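Local atomic coordinates of family 88 glycosyl hydrolase (Bacteroides thetaiotaomicron, PDB entry 5NOA), a protein that probably hydrolyses glycosidic bonds at unsaturated uronyl sugars, as unsaturated rhamnogalacturonyl hydrolases do, in a gut bacterium that feeds on plant polysaccharides. Residues E50-S54 / G83-N88; G92-D96 / S108-V112. One frame throughout, in Å; residues are numbered along the deposited sequence.

Contact 1 of 2, residues E50-S54 / G83-N88; sequences EHGRS and GWAEHN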
loop_
_atom_site.group_PDB
_atom_site.type_symbol
_atom_site.label_atom_id
_atom_site.label_comp_id
_atom_site.label_asym_id
_atom_site.label_seq_id
_atom_site.Cartn_x
_atom_site.Cartn_y
_atom_site.Cartn_z
ATOM N N GLU A 50 10.555 19.242 -7.037
ATOM C CA GLU A 50 9.631 20.040 -6.239
ATOM C C GLU A 50 8.560 19.158 -5.619
ATOM O O GLU A 50 8.016 18.247 -6.247
ATOM C CB GLU A 50 9.018 21.145 -7.072
ATOM C CG GLU A 50 10.058 22.159 -7.564
ATOM C CD GLU A 50 9.430 23.410 -8.179
ATOM O OE1 GLU A 50 8.704 23.295 -9.196
ATOM O OE2 GLU A 50 9.664 24.522 -7.648
ATOM N N HIS A 51 8.239 19.443 -4.367
ATOM C CA HIS A 51 7.240 18.698 -3.636
ATOM C C HIS A 51 5.849 19.234 -3.876
ATOM O O HIS A 51 5.612 20.433 -3.991
ATOM C CB HIS A 51 7.544 18.764 -2.162
ATOM C CG HIS A 51 8.841 18.125 -1.822
ATOM N ND1 HIS A 51 9.073 16.787 -2.043
ATOM C CD2 HIS A 51 9.995 18.641 -1.331
ATOM C CE1 HIS A 51 10.318 16.506 -1.714
ATOM N NE2 HIS A 51 10.892 17.608 -1.268
ATOM N N GLY A 52 4.896 18.305 -3.853
ATOM C CA GLY A 52 3.484 18.606 -3.949
ATOM C C GLY A 52 2.744 18.244 -2.696
ATOM O O GLY A 52 3.329 18.044 -1.647
ATOM N N ARG A 53 1.429 18.141 -2.834
ATOM C CA ARG A 53 0.554 18.050 -1.686
ATOM C C ARG A 53 0.673 16.703 -0.967
ATOM O O ARG A 53 1.287 15.732 -1.457
ATOM C CB ARG A 53 -0.882 18.372 -2.087
ATOM C CG ARG A 53 -1.494 17.401 -3.073
ATOM C CD ARG A 53 -2.928 17.801 -3.391
ATOM N NE ARG A 53 -3.472 16.896 -4.372
ATOM C CZ ARG A 53 -4.667 17.045 -4.936
ATOM N NH1 ARG A 53 -5.453 18.062 -4.599
ATOM N NH2 ARG A 53 -5.032 16.178 -5.835
ATOM N N SER A 54 -0.017 16.675 0.170
ATOM C CA SER A 54 0.050 15.541 1.104
ATOM C C SER A 54 -0.882 14.386 0.747
ATOM O O SER A 54 -0.851 13.366 1.427
ATOM C CB SER A 54 -0.308 16.049 2.521
ATOM O OG SER A 54 -1.730 16.270 2.601
ATOM N N GLY A 83 11.615 17.059 3.251
ATOM C CA GLY A 83 11.232 18.240 2.485
ATOM C C GLY A 83 9.755 18.256 2.148
ATOM O O GLY A 83 9.089 19.295 2.220
ATOM N N TRP A 84 9.223 17.084 1.822
ATOM C CA TRP A 84 7.794 16.973 1.530
ATOM C C TRP A 84 6.947 17.214 2.751
ATOM O O TRP A 84 5.944 17.909 2.682
ATOM C CB TRP A 84 7.520 15.621 0.897
ATOM C CG TRP A 84 6.097 15.271 0.650
ATOM C CD1 TRP A 84 5.316 15.674 -0.389
ATOM C CD2 TRP A 84 5.304 14.363 1.393
ATOM N NE1 TRP A 84 4.093 15.057 -0.352
ATOM C CE2 TRP A 84 4.064 14.234 0.732
ATOM C CE3 TRP A 84 5.536 13.590 2.523
ATOM C CZ2 TRP A 84 3.060 13.395 1.193
ATOM C CZ3 TRP A 84 4.526 12.783 2.996
ATOM C CH2 TRP A 84 3.326 12.666 2.317
ATOM N N ALA A 85 7.377 16.672 3.878
ATOM C CA ALA A 85 6.632 16.860 5.133
ATOM C C ALA A 85 6.601 18.324 5.532
ATOM O O ALA A 85 5.554 18.838 5.922
ATOM C CB ALA A 85 7.218 15.991 6.252
ATOM N N GLU A 86 7.749 18.994 5.401
ATOM C CA GLU A 86 7.852 20.416 5.716
ATOM C C GLU A 86 6.979 21.244 4.764
ATOM O O GLU A 86 6.257 22.157 5.204
ATOM C CB GLU A 86 9.299 20.898 5.630
ATOM C CG GLU A 86 10.200 20.340 6.745
ATOM C CD GLU A 86 10.014 20.935 8.153
ATOM O OE1 GLU A 86 9.126 21.787 8.392
ATOM O OE2 GLU A 86 10.794 20.526 9.046
ATOM N N HIS A 87 6.995 20.901 3.478
ATOM C CA HIS A 87 6.208 21.605 2.481
ATOM C C HIS A 87 4.712 21.542 2.858
ATOM O O HIS A 87 3.975 22.523 2.724
ATOM C CB HIS A 87 6.395 20.973 1.119
ATOM C CG HIS A 87 5.529 21.544 0.053
ATOM N ND1 HIS A 87 5.778 22.769 -0.527
ATOM C CD2 HIS A 87 4.434 21.054 -0.561
ATOM C CE1 HIS A 87 4.858 23.003 -1.453
ATOM N NE2 HIS A 87 4.025 21.979 -1.482
ATOM N N ASN A 88 4.277 20.401 3.387
ATOM C CA ASN A 88 2.894 20.139 3.766
ATOM C C ASN A 88 2.584 20.467 5.226
ATOM O O ASN A 88 1.497 20.173 5.695
ATOM C CB ASN A 88 2.532 18.710 3.382
ATOM C CG ASN A 88 2.399 18.564 1.885
ATOM O OD1 ASN A 88 1.530 19.180 1.288
ATOM N ND2 ASN A 88 3.286 17.794 1.264
#
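His51, Gly52 and Arg53 drape an extended loop over the C-terminal end of a helix, where Trp84, His87 and Asn88 receive it; the loop joins helices 29-47 and 56-72, and the helix is 75-87. The His51 ring lies flat on the helix backbone, with Trp84 N 3.5 Å above the ring plane at its centre. Trp84 CB sits over the same face, a CH-pi contact 3.9 Å from the His51 ring centroid. CG of His51 stands anti to its own carbonyl carbon (chi1 -63°), which carries the ring onto the last turn of the helix. Further along, two backbone carbonyls accept side-chain N-H groups. Asn88 ND2 reaches Gly52 O at 2.9 Å, a nearly straight bond lying in the carbonyl plane and close to the amide plane. The same nitrogen makes a weak bond to Trp84 O and lies over one face of the Trp84 indole, toward its rim. Trp84 NE1 donates to Arg53 O at 3.1 Å, coming from above the carbonyl plane; Arg53 O also accepts from Asn58. His87 lays a ring face beneath His51 O, 3.3 Å from NE2, at an angle too poor for a hydrogen bond. His62 stacks on Trp84, and the Arg53 side chain leaves the helix, its guanidinium forming a salt bridge with Glu107. The loop is thus tied to the end of helix 75-87, consistent with the (alpha/alpha)6 barrel expected of the six-hairpin clan, whose helices are joined by such loops.

Contact 2 of 2, residues G92-D96 / S108-V112; sequences GAKSD and SNDYV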
loop_
_atom_site.group_PDB
_atom_site.type_symbol
_atom_site.label_atom_id
_atom_site.label_comp_id
_atom_site.label_asym_id
_atom_site.label_seq_id
_atom_site.Cartn_x
_atom_site.Cartn_y
_atom_site.Cartn_z
ATOM N N GLY A 92 -2.177 16.744 6.789
ATOM C CA GLY A 92 -2.915 16.306 5.609
ATOM C C GLY A 92 -3.785 17.459 5.155
ATOM O O GLY A 92 -3.312 18.570 4.949
ATOM N N ALA A 93 -5.082 17.215 5.004
ATOM C CA ALA A 93 -6.013 18.318 4.713
ATOM C C ALA A 93 -5.971 19.331 5.862
ATOM O O ALA A 93 -5.816 18.955 7.005
ATOM C CB ALA A 93 -7.383 17.729 4.504
ATOM N N LYS A 94 -6.087 20.623 5.559
ATOM C CA LYS A 94 -5.731 21.675 6.513
ATOM C C LYS A 94 -6.845 22.255 7.360
ATOM O O LYS A 94 -6.559 23.043 8.258
ATOM C CB LYS A 94 -4.975 22.796 5.777
ATOM C CG LYS A 94 -3.706 22.349 5.083
ATOM C CD LYS A 94 -3.113 23.473 4.258
ATOM C CE LYS A 94 -1.827 23.128 3.455
ATOM N NZ LYS A 94 -0.772 22.737 4.330
ATOM N N SER A 95 -8.117 21.914 7.096
ATOM C CA SER A 95 -9.203 22.629 7.788
ATOM C C SER A 95 -9.141 22.433 9.295
ATOM O O SER A 95 -8.962 21.320 9.774
ATOM C CB SER A 95 -10.534 22.108 7.329
ATOM O OG SER A 95 -11.578 22.630 8.121
ATOM N N ASP A 96 -9.388 23.516 10.037
ATOM C CA ASP A 96 -9.592 23.463 11.496
ATOM C C ASP A 96 -11.080 23.503 11.918
ATOM O O ASP A 96 -11.395 23.569 13.136
ATOM C CB ASP A 96 -8.786 24.563 12.182
ATOM C CG ASP A 96 -7.285 24.265 12.186
ATOM O OD1 ASP A 96 -6.890 23.097 12.216
ATOM O OD2 ASP A 96 -6.478 25.214 12.173
ATOM N N SER A 108 -10.163 18.625 -1.251
ATOM C CA SER A 108 -10.092 19.921 -0.660
ATOM C C SER A 108 -9.796 19.813 0.835
ATOM O O SER A 108 -9.793 18.709 1.403
ATOM C CB SER A 108 -11.369 20.687 -0.958
ATOM O OG SER A 108 -12.448 20.079 -0.364
ATOM N N ASN A 109 -9.548 20.967 1.454
ATOM C CA ASN A 109 -9.047 20.978 2.826
ATOM C C ASN A 109 -10.033 20.556 3.904
ATOM O O ASN A 109 -9.589 20.335 5.037
ATOM C CB ASN A 109 -8.331 22.292 3.134
ATOM C CG ASN A 109 -6.915 22.309 2.560
ATOM O OD1 ASN A 109 -6.133 21.340 2.719
ATOM N ND2 ASN A 109 -6.602 23.377 1.841
ATOM N N ASP A 110 -11.320 20.364 3.568
ATOM C CA ASP A 110 -12.277 19.869 4.526
ATOM C C ASP A 110 -12.203 18.343 4.694
ATOM O O ASP A 110 -12.836 17.817 5.608
ATOM C CB ASP A 110 -13.731 20.194 4.091
ATOM C CG ASP A 110 -14.075 21.652 4.151
ATOM O OD1 ASP A 110 -13.294 22.449 4.680
ATOM O OD2 ASP A 110 -15.195 21.976 3.681
ATOM N N TYR A 111 -11.473 17.640 3.821
ATOM C CA TYR A 111 -11.501 16.184 3.780
ATOM C C TYR A 111 -10.481 15.571 4.731
ATOM O O TYR A 111 -9.744 14.648 4.392
ATOM C CB TYR A 111 -11.386 15.719 2.318
ATOM C CG TYR A 111 -12.732 15.900 1.666
ATOM C CD1 TYR A 111 -13.150 17.144 1.200
ATOM C CD2 TYR A 111 -13.626 14.848 1.565
ATOM C CE1 TYR A 111 -14.424 17.329 0.717
ATOM C CE2 TYR A 111 -14.899 15.017 1.063
ATOM C CZ TYR A 111 -15.306 16.266 0.639
ATOM O OH TYR A 111 -16.568 16.416 0.122
ATOM N N VAL A 112 -10.513 16.054 5.959
ATOM C CA VAL A 112 -9.543 15.699 6.974
ATOM C C VAL A 112 -9.695 14.270 7.464
ATOM O O VAL A 112 -8.712 13.630 7.842
ATOM C CB VAL A 112 -9.678 16.710 8.151
ATOM C CG1 VAL A 112 -8.790 16.350 9.343
ATOM C CG2 VAL A 112 -9.399 18.121 7.694
HETATM O O HOH W 1 -13.517 23.939 6.615
#
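A type I beta turn, Ser108 to Tyr111, is fitted against the irregular segment Ala93-Ser95, both within the long connection between helices 75-87 and 120-130. Asn109, second residue of the turn, offers two oxygens to consecutive backbone amides. Its side-chain OD1 accepts from Lys94 N at 2.9 Å, and its main-chain O accepts from Ser95 N at 3.0 Å. In each bond the donor stands above the carbonyl plane, yet the N-H points well at the oxygen (151° and 150°). The Asn109 side chain leaves with CG beside its backbone N (chi1 -79°), which brings OD1 across to the backbone N of Lys94. There it also meets the aliphatic part of Lys94, whose CG is 3.5 Å from OD1; the two side chains run alongside each other in the same direction. Ala93 pushes its methyl into the turn, 3.5 Å from Asn109 O, and its CB also meets CG2 of Val112 at 3.8 Å. This methyl of Val112 also touches Ala93 O, while Val143 of helix 135-149 and Trp101 pack on the valine. A water bridges Ser95 OG, 2.8 Å away, and Asp110 OD1, to which it donates over a very short 2.5 Å. Ser95 OG also accepts from His97 N, and Arg139 binds the carbonyls of Ala93 and Ser95. The turn closes on itself through Tyr111 N to Ser108 O, and Tyr111 then centres an inverse gamma turn. One side-chain and one main-chain oxygen of Asn109 thus satisfy two consecutive amide N-H groups, and these direct bonds, a small apolar contact and a water bridge join the turn to Ala93-Ser95.

Overall arrangement
Contact 1 and contact 2 follow one another along the chain, the first closing at the end of helix 75-87 and the second opening a few residues later; their centres are about 15 Å apart. They meet directly where Ser54 OG comes 3.2 Å from Gly92 CA, a packing contact. Two further ties bring them together: Arg53 of contact 1 pairs with Glu107, the residue just before 108-112, and Tyr117 touches Arg53 and Ser54 of one contact and Ala93 of the other. Both lie on the same side of the molecule, in or beside connections between helices, their centres about 20 and 22 Å from the chain centre.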